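Local structure of HTH-type transcriptional regulator Rv1985c/MT2039 (Mycobacterium tuberculosis, 3ISP) at residues A[166-174]-A[249-260]; A[157-165]-A[285-296]. The protein binds DNA as a homodimeric LysR-type transcriptional regulator, probably activating expression of the exporter LysE and repressing its own gene. One frame throughout, in Å; residues are numbered along the deposited sequence.

Contact 1: A[166-174]-A[249-260]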
ATOM      1  N   LEU A 166      -1.015  31.041  -5.276  1.00 54.74           N
ATOM      2  CA  LEU A 166      -1.574  32.048  -4.360  1.00 53.49           C
ATOM      3  C   LEU A 166      -2.583  31.405  -3.433  1.00 53.17           C
ATOM      4  O   LEU A 166      -3.445  30.669  -3.892  1.00 55.61           O
ATOM      5  CB  LEU A 166      -2.268  33.151  -5.152  1.00 45.21           C
ATOM      6  CG  LEU A 166      -1.368  33.716  -6.246  1.00 53.46           C
ATOM      7  CD1 LEU A 166      -2.060  34.766  -7.100  1.00 46.43           C
ATOM      8  CD2 LEU A 166      -0.127  34.283  -5.591  1.00 56.54           C
ATOM      9  N   PRO A 167      -2.491  31.687  -2.127  1.00 52.19           N
ATOM     10  CA  PRO A 167      -3.476  31.177  -1.163  1.00 56.53           C
ATOM     11  C   PRO A 167      -4.753  32.004  -1.260  1.00 57.50           C
ATOM     12  O   PRO A 167      -4.716  33.184  -0.911  1.00 57.03           O
ATOM     13  CB  PRO A 167      -2.821  31.437   0.197  1.00 53.83           C
ATOM     14  CG  PRO A 167      -1.494  32.113  -0.101  1.00 59.68           C
ATOM     15  CD  PRO A 167      -1.552  32.623  -1.505  1.00 53.09           C
ATOM     16  N   VAL A 168      -5.852  31.419  -1.727  1.00 50.65           N
ATOM     17  CA  VAL A 168      -7.032  32.224  -1.998  1.00 55.45           C
ATOM     18  C   VAL A 168      -8.340  31.677  -1.423  1.00 58.82           C
ATOM     19  O   VAL A 168      -8.380  30.581  -0.853  1.00 58.60           O
ATOM     20  CB  VAL A 168      -7.198  32.502  -3.508  1.00 54.84           C
ATOM     21  CG1 VAL A 168      -6.185  33.504  -3.971  1.00 47.94           C
ATOM     22  CG2 VAL A 168      -7.082  31.219  -4.292  1.00 56.31           C
ATOM     23  N   ALA A 169      -9.394  32.480  -1.568  1.00 54.20           N
ATOM     24  CA  ALA A 169     -10.736  32.163  -1.093  1.00 53.05           C
ATOM     25  C   ALA A 169     -11.675  33.254  -1.567  1.00 56.38           C
ATOM     26  O   ALA A 169     -11.234  34.295  -2.047  1.00 58.19           O
ATOM     27  CB  ALA A 169     -10.772  32.069   0.423  1.00 53.54           C
ATOM     28  N   SER A 170     -12.972  33.014  -1.429  1.00 57.31           N
ATOM     29  CA  SER A 170     -13.975  34.006  -1.779  1.00 55.41           C
ATOM     30  C   SER A 170     -14.141  34.970  -0.618  1.00 56.75           C
ATOM     31  O   SER A 170     -13.804  34.637   0.521  1.00 59.23           O
ATOM     32  CB  SER A 170     -15.300  33.323  -2.061  1.00 55.68           C
ATOM     33  OG  SER A 170     -15.809  32.771  -0.863  1.00 61.50           O
ATOM     34  N   ARG A 171     -14.660  36.161  -0.901  1.00 57.12           N
ATOM     35  CA  ARG A 171     -14.791  37.200   0.120  1.00 62.63           C
ATOM     36  C   ARG A 171     -15.690  36.775   1.286  1.00 60.98           C
ATOM     37  O   ARG A 171     -15.356  37.024   2.453  1.00 57.80           O
ATOM     38  CB  ARG A 171     -15.277  38.520  -0.492  1.00 66.58           C
ATOM     39  CG  ARG A 171     -14.674  38.823  -1.844  1.00 65.79           C
ATOM     40  CD  ARG A 171     -14.601  40.311  -2.117  1.00 74.11           C
ATOM     41  NE  ARG A 171     -13.898  40.576  -3.373  1.00 75.48           N
ATOM     42  CZ  ARG A 171     -13.033  41.572  -3.556  1.00 78.50           C
ATOM     43  NH1 ARG A 171     -12.749  42.403  -2.558  1.00 71.09           N
ATOM     44  NH2 ARG A 171     -12.440  41.730  -4.735  1.00 81.86           N
ATOM     45  N   PRO A 172     -16.835  36.138   0.976  1.00 59.31           N
ATOM     46  CA  PRO A 172     -17.654  35.561   2.047  1.00 60.70           C
ATOM     47  C   PRO A 172     -16.828  34.667   2.966  1.00 60.05           C
ATOM     48  O   PRO A 172     -16.936  34.802   4.185  1.00 63.97           O
ATOM     49  CB  PRO A 172     -18.695  34.746   1.285  1.00 54.55           C
ATOM     50  CG  PRO A 172     -18.867  35.492   0.008  1.00 54.55           C
ATOM     51  CD  PRO A 172     -17.490  36.007  -0.338  1.00 57.18           C
ATOM     52  N   PHE A 173     -16.002  33.787   2.401  1.00 57.35           N
ATOM     53  CA  PHE A 173     -15.136  32.957   3.240  1.00 63.21           C
ATOM     54  C   PHE A 173     -14.212  33.771   4.149  1.00 61.88           C
ATOM     55  O   PHE A 173     -14.040  33.429   5.322  1.00 61.60           O
ATOM     56  CB  PHE A 173     -14.296  31.945   2.446  1.00 56.83           C
ATOM     57  CG  PHE A 173     -13.409  31.119   3.329  1.00 54.91           C
ATOM     58  CD1 PHE A 173     -13.873  29.936   3.886  1.00 54.52           C
ATOM     59  CD2 PHE A 173     -12.143  31.558   3.667  1.00 53.94           C
ATOM     60  CE1 PHE A 173     -13.074  29.186   4.737  1.00 53.80           C
ATOM     61  CE2 PHE A 173     -11.346  30.812   4.517  1.00 56.64           C
ATOM     62  CZ  PHE A 173     -11.816  29.620   5.053  1.00 53.57           C
ATOM     63  N   VAL A 174     -13.603  34.825   3.605  1.00 57.83           N
ATOM     64  CA  VAL A 174     -12.747  35.691   4.410  1.00 62.17           C
ATOM     65  C   VAL A 174     -13.528  36.376   5.520  1.00 65.89           C
ATOM     66  O   VAL A 174     -13.109  36.329   6.673  1.00 65.90           O
ATOM     67  CB  VAL A 174     -12.021  36.756   3.574  1.00 67.29           C
ATOM     68  CG1 VAL A 174     -11.375  37.781   4.488  1.00 61.86           C
ATOM     69  CG2 VAL A 174     -10.968  36.107   2.693  1.00 66.88           C
ATOM     70  N   LEU A 249      -9.626  37.032  -9.229  1.00 59.68           N
ATOM     71  CA  LEU A 249      -9.100  38.176  -8.499  1.00 67.04           C
ATOM     72  C   LEU A 249      -9.637  39.480  -9.119  1.00 71.29           C
ATOM     73  O   LEU A 249      -9.791  40.494  -8.434  1.00 72.34           O
ATOM     74  CB  LEU A 249      -7.567  38.147  -8.472  1.00 64.04           C
ATOM     75  CG  LEU A 249      -6.843  37.540  -7.258  1.00 63.85           C
ATOM     76  CD1 LEU A 249      -7.781  36.918  -6.245  1.00 56.59           C
ATOM     77  CD2 LEU A 249      -5.759  36.546  -7.698  1.00 56.68           C
ATOM     78  N   ALA A 250      -9.928  39.444 -10.415  1.00 64.75           N
ATOM     79  CA  ALA A 250     -10.491  40.600 -11.099  1.00 69.37           C
ATOM     80  C   ALA A 250     -11.978  40.700 -10.779  1.00 69.48           C
ATOM     81  O   ALA A 250     -12.423  41.677 -10.189  1.00 80.50           O
ATOM     82  CB  ALA A 250     -10.254  40.494 -12.607  1.00 74.42           C
ATOM     83  N   ASP A 251     -12.732  39.679 -11.186  1.00 73.53           N
ATOM     84  CA  ASP A 251     -14.108  39.418 -10.733  1.00 70.32           C
ATOM     85  C   ASP A 251     -14.477  39.925  -9.345  1.00 62.66           C
ATOM     86  O   ASP A 251     -15.613  40.299  -9.100  1.00 65.78           O
ATOM     87  CB  ASP A 251     -14.347  37.904 -10.699  1.00 63.33           C
ATOM     88  CG  ASP A 251     -14.900  37.372 -11.990  1.00 68.64           C
ATOM     89  OD1 ASP A 251     -15.110  38.173 -12.920  1.00 67.28           O
ATOM     90  OD2 ASP A 251     -15.130  36.149 -12.076  1.00 80.34           O
ATOM     91  N   GLY A 252     -13.529  39.882  -8.423  1.00 67.50           N
ATOM     92  CA  GLY A 252     -13.851  40.056  -7.025  1.00 62.96           C
ATOM     93  C   GLY A 252     -14.212  38.707  -6.433  1.00 60.76           C
ATOM     94  O   GLY A 252     -14.257  38.554  -5.218  1.00 63.14           O
ATOM     95  N   SER A 253     -14.447  37.724  -7.298  1.00 55.35           N
ATOM     96  CA  SER A 253     -14.839  36.383  -6.867  1.00 55.01           C
ATOM     97  C   SER A 253     -13.866  35.720  -5.872  1.00 65.49           C
ATOM     98  O   SER A 253     -14.307  34.994  -4.976  1.00 64.20           O
ATOM     99  CB  SER A 253     -15.039  35.471  -8.075  1.00 58.95           C
ATOM    100  OG  SER A 253     -15.665  36.159  -9.139  1.00 61.61           O
ATOM    101  N   PHE A 254     -12.557  35.947  -6.044  1.00 59.66           N
ATOM    102  CA  PHE A 254     -11.550  35.481  -5.092  1.00 54.55           C
ATOM    103  C   PHE A 254     -10.838  36.650  -4.439  1.00 55.20           C
ATOM    104  O   PHE A 254     -10.707  37.703  -5.045  1.00 58.17           O
ATOM    105  CB  PHE A 254     -10.473  34.653  -5.789  1.00 58.91           C
ATOM    106  CG  PHE A 254     -10.843  33.228  -6.030  1.00 58.87           C
ATOM    107  CD1 PHE A 254     -11.847  32.620  -5.305  1.00 62.82           C
ATOM    108  CD2 PHE A 254     -10.152  32.484  -6.963  1.00 60.04           C
ATOM    109  CE1 PHE A 254     -12.181  31.301  -5.538  1.00 60.39           C
ATOM    110  CE2 PHE A 254     -10.472  31.172  -7.198  1.00 60.58           C
ATOM    111  CZ  PHE A 254     -11.487  30.577  -6.486  1.00 63.08           C
ATOM    112  N   VAL A 255     -10.340  36.447  -3.222  1.00 53.00           N
ATOM    113  CA  VAL A 255      -9.361  37.363  -2.636  1.00 58.51           C
ATOM    114  C   VAL A 255      -8.179  36.631  -1.986  1.00 64.11           C
ATOM    115  O   VAL A 255      -8.356  35.598  -1.328  1.00 63.41           O
ATOM    116  CB  VAL A 255      -9.985  38.292  -1.569  1.00 60.42           C
ATOM    117  CG1 VAL A 255     -10.992  39.230  -2.201  1.00 64.52           C
ATOM    118  CG2 VAL A 255     -10.603  37.473  -0.444  1.00 56.37           C
ATOM    119  N   ARG A 256      -6.975  37.178  -2.150  1.00 58.78           N
ATOM    120  CA  ARG A 256      -5.817  36.625  -1.461  1.00 61.10           C
ATOM    121  C   ARG A 256      -6.008  36.637   0.044  1.00 60.41           C
ATOM    122  O   ARG A 256      -6.214  37.681   0.635  1.00 65.07           O
ATOM    123  CB  ARG A 256      -4.541  37.380  -1.817  1.00 67.88           C
ATOM    124  CG  ARG A 256      -3.995  37.065  -3.194  1.00 65.61           C
ATOM    125  CD  ARG A 256      -2.614  37.675  -3.391  1.00 68.49           C
ATOM    126  NE  ARG A 256      -1.584  37.013  -2.591  1.00 67.06           N
ATOM    127  CZ  ARG A 256      -0.298  36.965  -2.930  1.00 67.41           C
ATOM    128  NH1 ARG A 256       0.109  37.534  -4.055  1.00 65.56           N
ATOM    129  NH2 ARG A 256       0.583  36.348  -2.152  1.00 67.34           N
ATOM    130  N   VAL A 257      -5.931  35.456   0.638  1.00 61.16           N
ATOM    131  CA  VAL A 257      -5.982  35.239   2.075  1.00 58.77           C
ATOM    132  C   VAL A 257      -4.794  35.861   2.812  1.00 63.51           C
ATOM    133  O   VAL A 257      -4.902  36.264   3.970  1.00 60.36           O
ATOM    134  CB  VAL A 257      -5.994  33.725   2.337  1.00 62.76           C
ATOM    135  CG1 VAL A 257      -5.313  33.365   3.662  1.00 58.73           C
ATOM    136  CG2 VAL A 257      -7.423  33.195   2.243  1.00 59.51           C
ATOM    137  N   CYS A 258      -3.649  35.916   2.147  1.00 68.04           N
ATOM    138  CA  CYS A 258      -2.472  36.564   2.722  1.00 70.11           C
ATOM    139  C   CYS A 258      -1.401  36.861   1.665  1.00 73.74           C
ATOM    140  O   CYS A 258      -1.534  36.490   0.497  1.00 71.20           O
ATOM    141  CB  CYS A 258      -1.895  35.774   3.913  1.00 67.76           C
ATOM    142  SG  CYS A 258      -0.976  34.257   3.526  1.00 68.33           S
ATOM    143  N   ASP A 259      -0.345  37.536   2.100  1.00 74.63           N
ATOM    144  CA  ASP A 259       0.632  38.129   1.205  1.00 69.28           C
ATOM    145  C   ASP A 259       1.686  37.134   0.698  1.00 72.05           C
ATOM    146  O   ASP A 259       2.440  37.434  -0.230  1.00 71.33           O
ATOM    147  CB  ASP A 259       1.311  39.285   1.928  1.00 75.07           C
ATOM    148  CG  ASP A 259       1.629  40.427   1.005  1.00 92.83           C
ATOM    149  OD1 ASP A 259       1.056  40.451  -0.112  1.00 88.90           O
ATOM    150  OD2 ASP A 259       2.447  41.294   1.394  1.00 92.00           O
ATOM    151  N   ILE A 260       1.724  35.951   1.304  1.00 66.70           N
ATOM    152  CA  ILE A 260       2.704  34.930   0.950  1.00 64.58           C
ATOM    153  C   ILE A 260       2.306  34.109  -0.274  1.00 64.24           C
ATOM    154  O   ILE A 260       1.131  34.008  -0.602  1.00 69.83           O
ATOM    155  CB  ILE A 260       2.886  33.950   2.097  1.00 63.51           C
ATOM    156  CG1 ILE A 260       2.971  34.703   3.422  1.00 61.73           C
ATOM    157  CG2 ILE A 260       4.109  33.076   1.854  1.00 66.45           C
ATOM    158  CD1 ILE A 260       3.263  33.809   4.591  1.00 66.30           C
TER
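Ala169 and Val255 lie at the middle of this contact, where Val255 N donates to Ala169 O over 2.6 Å in a nearly straight bond (172°) that meets the acceptor almost in line with its C=O. The return bond from Ala169 N to Val255 O is weak and bent. Two residues on, the backbone couples again: Val257 N reaches Pro167 O at 3.0 Å, tilted from the carbonyl plane. Chain direction identifies the pairing as antiparallel, the end of strand 155-169 running against the start of strand 255-271 in the mixed sheet of the LysR substrate-binding domain, which has the periplasmic-binding-protein fold.

The tighter side is mostly apolar. Buried Pro167 sets its CG 4.2 Å from Cys258 SG and also touches Leu205 of helix 201-210. Val168 CG2 comes obliquely to the Phe254 ring, 4.3 Å from Phe254 CD2, while the edge-to-face partner of that ring is Phe240. Leu166 CD1 meets Leu249 CD2 at 4.1 Å. At its margin the other Leu166 branch, CD2, lies over a face of the Arg256 guanidinium, 3.6 Å from Arg256 NH1. A bend at chi3 (70°) folds the Arg256 chain back, so that its NE donates to Cys258 O within its own segment, where strand 255-271 is interrupted.

Toward solvent the contact is more open, and Arg171 supplies its one side-chain hydrogen bond across the segments. Extended from CG to NE, exposed Arg171 brings its NE to Gly252 O at 2.8 Å, on a lone pair in the carbonyl plane and close to the guanidinium plane. Val255 CG1 covers a face of the same group, 3.4 Å from Arg171 CZ, and Val255 CG2 touches Val174 CG2 on the helix. Ser170, the N-cap of helix 171-177, accepts a weak capping bond from Phe173 N.

Contact 2: A[157-165]-A[285-296]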
ATOM      1  N   VAL A 157      16.270  15.529 -18.098  1.00 53.53           N
ATOM      2  CA  VAL A 157      15.510  16.518 -17.345  1.00 51.52           C
ATOM      3  C   VAL A 157      15.670  17.915 -17.931  1.00 53.59           C
ATOM      4  O   VAL A 157      16.795  18.390 -18.102  1.00 50.37           O
ATOM      5  CB  VAL A 157      16.001  16.576 -15.901  1.00 54.11           C
ATOM      6  CG1 VAL A 157      15.405  17.766 -15.193  1.00 51.32           C
ATOM      7  CG2 VAL A 157      15.687  15.279 -15.176  1.00 53.20           C
ATOM      8  N   HIS A 158      14.543  18.562 -18.227  1.00 51.05           N
ATOM      9  CA  HIS A 158      14.513  19.954 -18.694  1.00 53.74           C
ATOM     10  C   HIS A 158      13.734  20.875 -17.750  1.00 55.23           C
ATOM     11  O   HIS A 158      12.555  20.645 -17.471  1.00 49.85           O
ATOM     12  CB  HIS A 158      13.847  20.049 -20.057  1.00 54.44           C
ATOM     13  CG  HIS A 158      14.545  19.282 -21.132  1.00 58.70           C
ATOM     14  ND1 HIS A 158      14.196  17.994 -21.471  1.00 56.56           N
ATOM     15  CD2 HIS A 158      15.553  19.631 -21.964  1.00 55.42           C
ATOM     16  CE1 HIS A 158      14.963  17.580 -22.461  1.00 57.39           C
ATOM     17  NE2 HIS A 158      15.790  18.556 -22.782  1.00 55.87           N
ATOM     18  N   PRO A 159      14.377  21.946 -17.272  1.00 57.37           N
ATOM     19  CA  PRO A 159      13.622  22.870 -16.425  1.00 46.70           C
ATOM     20  C   PRO A 159      12.667  23.644 -17.290  1.00 50.16           C
ATOM     21  O   PRO A 159      12.981  23.941 -18.442  1.00 53.50           O
ATOM     22  CB  PRO A 159      14.700  23.793 -15.866  1.00 50.93           C
ATOM     23  CG  PRO A 159      15.993  23.049 -16.079  1.00 56.00           C
ATOM     24  CD  PRO A 159      15.800  22.303 -17.346  1.00 50.96           C
ATOM     25  N   LEU A 160      11.498  23.956 -16.748  1.00 53.80           N
ATOM     26  CA  LEU A 160      10.466  24.632 -17.516  1.00 51.21           C
ATOM     27  C   LEU A 160      10.219  26.029 -16.969  1.00 53.37           C
ATOM     28  O   LEU A 160       9.705  26.889 -17.680  1.00 52.84           O
ATOM     29  CB  LEU A 160       9.180  23.823 -17.461  1.00 46.89           C
ATOM     30  CG  LEU A 160       9.175  22.528 -18.265  1.00 45.48           C
ATOM     31  CD1 LEU A 160       7.982  21.701 -17.833  1.00 51.34           C
ATOM     32  CD2 LEU A 160       9.107  22.820 -19.744  1.00 45.51           C
ATOM     33  N   GLY A 161      10.621  26.239 -15.713  1.00 49.49           N
ATOM     34  CA  GLY A 161      10.296  27.432 -14.954  1.00 49.07           C
ATOM     35  C   GLY A 161       9.615  27.067 -13.644  1.00 48.49           C
ATOM     36  O   GLY A 161       9.551  25.911 -13.266  1.00 47.82           O
ATOM     37  N   GLU A 162       9.097  28.055 -12.933  1.00 56.04           N
ATOM     38  CA  GLU A 162       8.310  27.769 -11.734  1.00 56.14           C
ATOM     39  C   GLU A 162       6.872  28.271 -11.867  1.00 50.77           C
ATOM     40  O   GLU A 162       6.616  29.286 -12.528  1.00 48.46           O
ATOM     41  CB  GLU A 162       8.977  28.371 -10.502  1.00 54.75           C
ATOM     42  CG  GLU A 162      10.407  27.934 -10.328  1.00 56.06           C
ATOM     43  CD  GLU A 162      11.065  28.589  -9.132  1.00 68.46           C
ATOM     44  OE1 GLU A 162      10.499  29.589  -8.615  1.00 59.16           O
ATOM     45  OE2 GLU A 162      12.148  28.100  -8.721  1.00 72.51           O
ATOM     46  N   MET A 163       5.944  27.532 -11.263  1.00 53.32           N
ATOM     47  CA  MET A 163       4.524  27.914 -11.219  1.00 57.74           C
ATOM     48  C   MET A 163       4.271  28.576  -9.869  1.00 49.93           C
ATOM     49  O   MET A 163       4.698  28.058  -8.842  1.00 52.90           O
ATOM     50  CB  MET A 163       3.629  26.670 -11.409  1.00 51.31           C
ATOM     51  CG  MET A 163       2.128  26.876 -11.171  1.00 48.98           C
ATOM     52  SD  MET A 163       1.090  25.539 -11.821  1.00 39.43           S
ATOM     53  CE  MET A 163       2.031  24.141 -11.263  1.00 52.26           C
ATOM     54  N   ARG A 164       3.623  29.734  -9.858  1.00 45.29           N
ATOM     55  CA  ARG A 164       3.320  30.370  -8.576  1.00 52.26           C
ATOM     56  C   ARG A 164       1.931  30.007  -8.050  1.00 55.77           C
ATOM     57  O   ARG A 164       0.957  29.977  -8.806  1.00 54.56           O
ATOM     58  CB  ARG A 164       3.458  31.888  -8.641  1.00 52.83           C
ATOM     59  CG  ARG A 164       3.090  32.547  -7.329  1.00 55.19           C
ATOM     60  CD  ARG A 164       3.717  33.915  -7.179  1.00 59.30           C
ATOM     61  NE  ARG A 164       5.163  33.862  -7.294  1.00 63.76           N
ATOM     62  CZ  ARG A 164       5.915  34.880  -7.691  1.00 61.37           C
ATOM     63  NH1 ARG A 164       5.353  36.030  -8.015  1.00 57.14           N
ATOM     64  NH2 ARG A 164       7.229  34.739  -7.779  1.00 59.41           N
ATOM     65  N   TYR A 165       1.851  29.741  -6.750  1.00 54.04           N
ATOM     66  CA  TYR A 165       0.589  29.395  -6.100  1.00 54.94           C
ATOM     67  C   TYR A 165       0.162  30.445  -5.071  1.00 55.64           C
ATOM     68  O   TYR A 165       0.886  30.694  -4.104  1.00 58.74           O
ATOM     69  CB  TYR A 165       0.711  28.036  -5.411  1.00 57.00           C
ATOM     70  CG  TYR A 165       0.671  26.861  -6.353  1.00 57.29           C
ATOM     71  CD1 TYR A 165      -0.528  26.248  -6.668  1.00 51.21           C
ATOM     72  CD2 TYR A 165       1.836  26.354  -6.915  1.00 55.76           C
ATOM     73  CE1 TYR A 165      -0.575  25.177  -7.520  1.00 53.86           C
ATOM     74  CE2 TYR A 165       1.796  25.281  -7.775  1.00 53.43           C
ATOM     75  CZ  TYR A 165       0.589  24.697  -8.077  1.00 54.95           C
ATOM     76  OH  TYR A 165       0.533  23.626  -8.941  1.00 59.42           O
ATOM     77  N   VAL A 285       6.573  21.654 -25.635  1.00 46.93           N
ATOM     78  CA  VAL A 285       6.356  21.746 -24.212  1.00 46.48           C
ATOM     79  C   VAL A 285       7.126  22.916 -23.622  1.00 45.99           C
ATOM     80  O   VAL A 285       6.565  23.717 -22.900  1.00 50.72           O
ATOM     81  CB  VAL A 285       6.718  20.436 -23.494  1.00 49.35           C
ATOM     82  CG1 VAL A 285       6.756  20.643 -21.986  1.00 46.35           C
ATOM     83  CG2 VAL A 285       5.725  19.341 -23.878  1.00 46.71           C
ATOM     84  N   ARG A 286       8.409  23.024 -23.938  1.00 50.85           N
ATOM     85  CA  ARG A 286       9.234  24.108 -23.409  1.00 53.22           C
ATOM     86  C   ARG A 286       8.695  25.501 -23.751  1.00 52.87           C
ATOM     87  O   ARG A 286       8.730  26.416 -22.925  1.00 50.66           O
ATOM     88  CB  ARG A 286      10.676  23.964 -23.894  1.00 57.11           C
ATOM     89  CG  ARG A 286      11.619  23.386 -22.850  1.00 65.47           C
ATOM     90  CD  ARG A 286      13.073  23.324 -23.329  1.00 70.29           C
ATOM     91  NE  ARG A 286      13.973  23.105 -22.197  1.00 79.10           N
ATOM     92  CZ  ARG A 286      15.228  22.669 -22.298  1.00 86.68           C
ATOM     93  NH1 ARG A 286      15.743  22.397 -23.493  1.00 85.54           N
ATOM     94  NH2 ARG A 286      15.970  22.497 -21.203  1.00 76.85           N
ATOM     95  N   ALA A 287       8.196  25.650 -24.971  1.00 49.37           N
ATOM     96  CA  ALA A 287       7.677  26.925 -25.437  1.00 44.47           C
ATOM     97  C   ALA A 287       6.320  27.237 -24.813  1.00 51.50           C
ATOM     98  O   ALA A 287       5.988  28.392 -24.568  1.00 58.59           O
ATOM     99  CB  ALA A 287       7.584  26.928 -26.942  1.00 34.27           C
ATOM    100  N   ALA A 288       5.531  26.204 -24.558  1.00 49.54           N
ATOM    101  CA  ALA A 288       4.235  26.397 -23.944  1.00 47.48           C
ATOM    102  C   ALA A 288       4.427  26.925 -22.521  1.00 52.06           C
ATOM    103  O   ALA A 288       3.530  27.553 -21.931  1.00 48.67           O
ATOM    104  CB  ALA A 288       3.457  25.098 -23.938  1.00 48.94           C
ATOM    105  N   ALA A 289       5.610  26.684 -21.973  1.00 46.79           N
ATOM    106  CA  ALA A 289       5.887  27.098 -20.608  1.00 49.25           C
ATOM    107  C   ALA A 289       6.682  28.408 -20.526  1.00 53.85           C
ATOM    108  O   ALA A 289       7.120  28.799 -19.443  1.00 50.57           O
ATOM    109  CB  ALA A 289       6.608  25.996 -19.866  1.00 49.73           C
ATOM    110  N   SER A 290       6.867  29.086 -21.655  1.00 48.76           N
ATOM    111  CA  SER A 290       7.645  30.313 -21.641  1.00 52.38           C
ATOM    112  C   SER A 290       7.008  31.326 -20.701  1.00 56.17           C
ATOM    113  O   SER A 290       7.657  32.266 -20.243  1.00 59.02           O
ATOM    114  CB  SER A 290       7.805  30.891 -23.044  1.00 56.43           C
ATOM    115  OG  SER A 290       6.556  31.180 -23.634  1.00 59.32           O
ATOM    116  N   GLY A 291       5.740  31.099 -20.379  1.00 53.97           N
ATOM    117  CA  GLY A 291       4.996  32.012 -19.543  1.00 48.97           C
ATOM    118  C   GLY A 291       5.067  31.749 -18.055  1.00 49.09           C
ATOM    119  O   GLY A 291       4.468  32.487 -17.273  1.00 56.21           O
ATOM    120  N   LEU A 292       5.772  30.700 -17.648  1.00 45.68           N
ATOM    121  CA  LEU A 292       5.958  30.445 -16.224  1.00 50.11           C
ATOM    122  C   LEU A 292       6.887  31.515 -15.651  1.00 50.21           C
ATOM    123  O   LEU A 292       7.461  32.308 -16.397  1.00 49.89           O
ATOM    124  CB  LEU A 292       6.539  29.042 -15.993  1.00 46.47           C
ATOM    125  CG  LEU A 292       5.621  27.848 -16.278  1.00 53.40           C
ATOM    126  CD1 LEU A 292       6.401  26.557 -16.278  1.00 50.34           C
ATOM    127  CD2 LEU A 292       4.467  27.754 -15.284  1.00 50.20           C
ATOM    128  N   TYR A 293       7.047  31.542 -14.335  1.00 44.35           N
ATOM    129  CA  TYR A 293       8.009  32.457 -13.740  1.00 47.69           C
ATOM    130  C   TYR A 293       9.427  31.860 -13.926  1.00 58.08           C
ATOM    131  O   TYR A 293       9.602  30.645 -13.820  1.00 56.99           O
ATOM    132  CB  TYR A 293       7.602  32.788 -12.285  1.00 53.21           C
ATOM    133  CG  TYR A 293       6.404  33.763 -12.238  1.00 58.53           C
ATOM    134  CD1 TYR A 293       6.163  34.595 -11.146  1.00 53.97           C
ATOM    135  CD2 TYR A 293       5.545  33.873 -13.344  1.00 66.03           C
ATOM    136  CE1 TYR A 293       5.064  35.495 -11.146  1.00 62.37           C
ATOM    137  CE2 TYR A 293       4.475  34.757 -13.370  1.00 63.23           C
ATOM    138  CZ  TYR A 293       4.230  35.571 -12.275  1.00 70.52           C
ATOM    139  OH  TYR A 293       3.151  36.433 -12.351  1.00 54.83           O
ATOM    140  N   ARG A 294      10.427  32.672 -14.272  1.00 51.79           N
ATOM    141  CA  ARG A 294      11.721  32.081 -14.615  1.00 57.53           C
ATOM    142  C   ARG A 294      12.412  31.327 -13.460  1.00 55.23           C
ATOM    143  O   ARG A 294      13.008  30.275 -13.685  1.00 53.74           O
ATOM    144  CB  ARG A 294      12.650  33.070 -15.366  1.00 61.33           C
ATOM    145  CG  ARG A 294      13.683  33.810 -14.546  1.00 57.72           C
ATOM    146  CD  ARG A 294      15.080  33.225 -14.719  1.00 59.34           C
ATOM    147  NE  ARG A 294      15.755  33.116 -13.417  1.00 68.68           N
ATOM    148  CZ  ARG A 294      16.392  34.111 -12.798  1.00 61.24           C
ATOM    149  NH1 ARG A 294      16.475  35.315 -13.364  1.00 54.94           N
ATOM    150  NH2 ARG A 294      16.950  33.896 -11.615  1.00 53.92           N
ATOM    151  N   GLY A 295      12.311  31.852 -12.241  1.00 51.85           N
ATOM    152  CA  GLY A 295      12.765  31.161 -11.039  1.00 58.67           C
ATOM    153  C   GLY A 295      14.167  30.556 -11.026  1.00 66.30           C
ATOM    154  O   GLY A 295      15.150  31.248 -11.289  1.00 62.75           O
ATOM    155  N   GLN A 296      14.235  29.260 -10.705  1.00 76.45           N
ATOM    156  CA  GLN A 296      15.478  28.457 -10.617  1.00 78.12           C
ATOM    157  C   GLN A 296      16.307  28.757  -9.372  1.00 72.95           C
ATOM    158  O   GLN A 296      16.449  29.914  -8.979  1.00 73.15           O
ATOM    159  CB  GLN A 296      16.358  28.594 -11.856  1.00 64.15           C
ATOM    160  CG  GLN A 296      17.544  29.525 -11.645  1.00 76.98           C
ATOM    161  CD  GLN A 296      18.675  29.288 -12.637  1.00 96.07           C
ATOM    162  OE1 GLN A 296      19.853  29.223 -12.255  1.00 99.22           O
ATOM    163  NE2 GLN A 296      18.325  29.151 -13.918  1.00 89.19           N
TER
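His158 meets Arg286 side chain to side chain: the imidazole edge, through His158 CD2, comes within 3.0 Å of Arg286 NH2 and lies over one guanidinium face, the two planes being 81° apart. Next, Leu160 sends CD2 into the helix end, 3.9 Å from Val285 CG1 and 4.0 Å from Ala289 CB. Gly161, at phi 125°, lets the strand pass close to Leu292 and Tyr293, Gly161 CA lying 3.5 Å from Tyr293 O. At Glu162 the backbones form a single antiparallel bridge: Glu162 N donates to Tyr293 O at 2.8 Å and almost straight (175°), and Tyr293 N returns a bond to Glu162 O. The Glu162 side chain, extended beyond CG, takes a weak bond at OE2 from Gln296 N. Met163 CB packs against Leu292 CD2 at 4.1 Å. Arg164 then presents a guanidinium face to the Tyr293 ring edge, Arg164 NH1 lying 3.2 Å from Tyr293 CE1, while its NE is held in a salt bridge by Asp263. The C-terminal tail thus leaves helix 276-288 through a type I turn, Ala289 to Leu292, and bridges onto strand 155-169, whose sheet neighbours are strands 255-271 and 238-241.

Contacts 1 and 2 share strand 155-169, contact 2 using residues 157-165 and contact 1 the continuation from 166 into helix 171-177; their centres are 24 Å apart. Along the chain the order is 157-165, 166-174, 249-260, 285-296, so the partners close in reverse order, with contact 1 enclosed by contact 2. Strand 255-271, which begins in contact 1, runs beside strand 155-169 in the mixed sheet and precedes helix 276-288, from which the tail of contact 2 emerges. One long strand is therefore engaged along its middle by helix 276-288 and its tail and at its C-terminal part by residues 249-260, all within the LysR substrate-binding domain. The segments do not touch beyond their sequence junction.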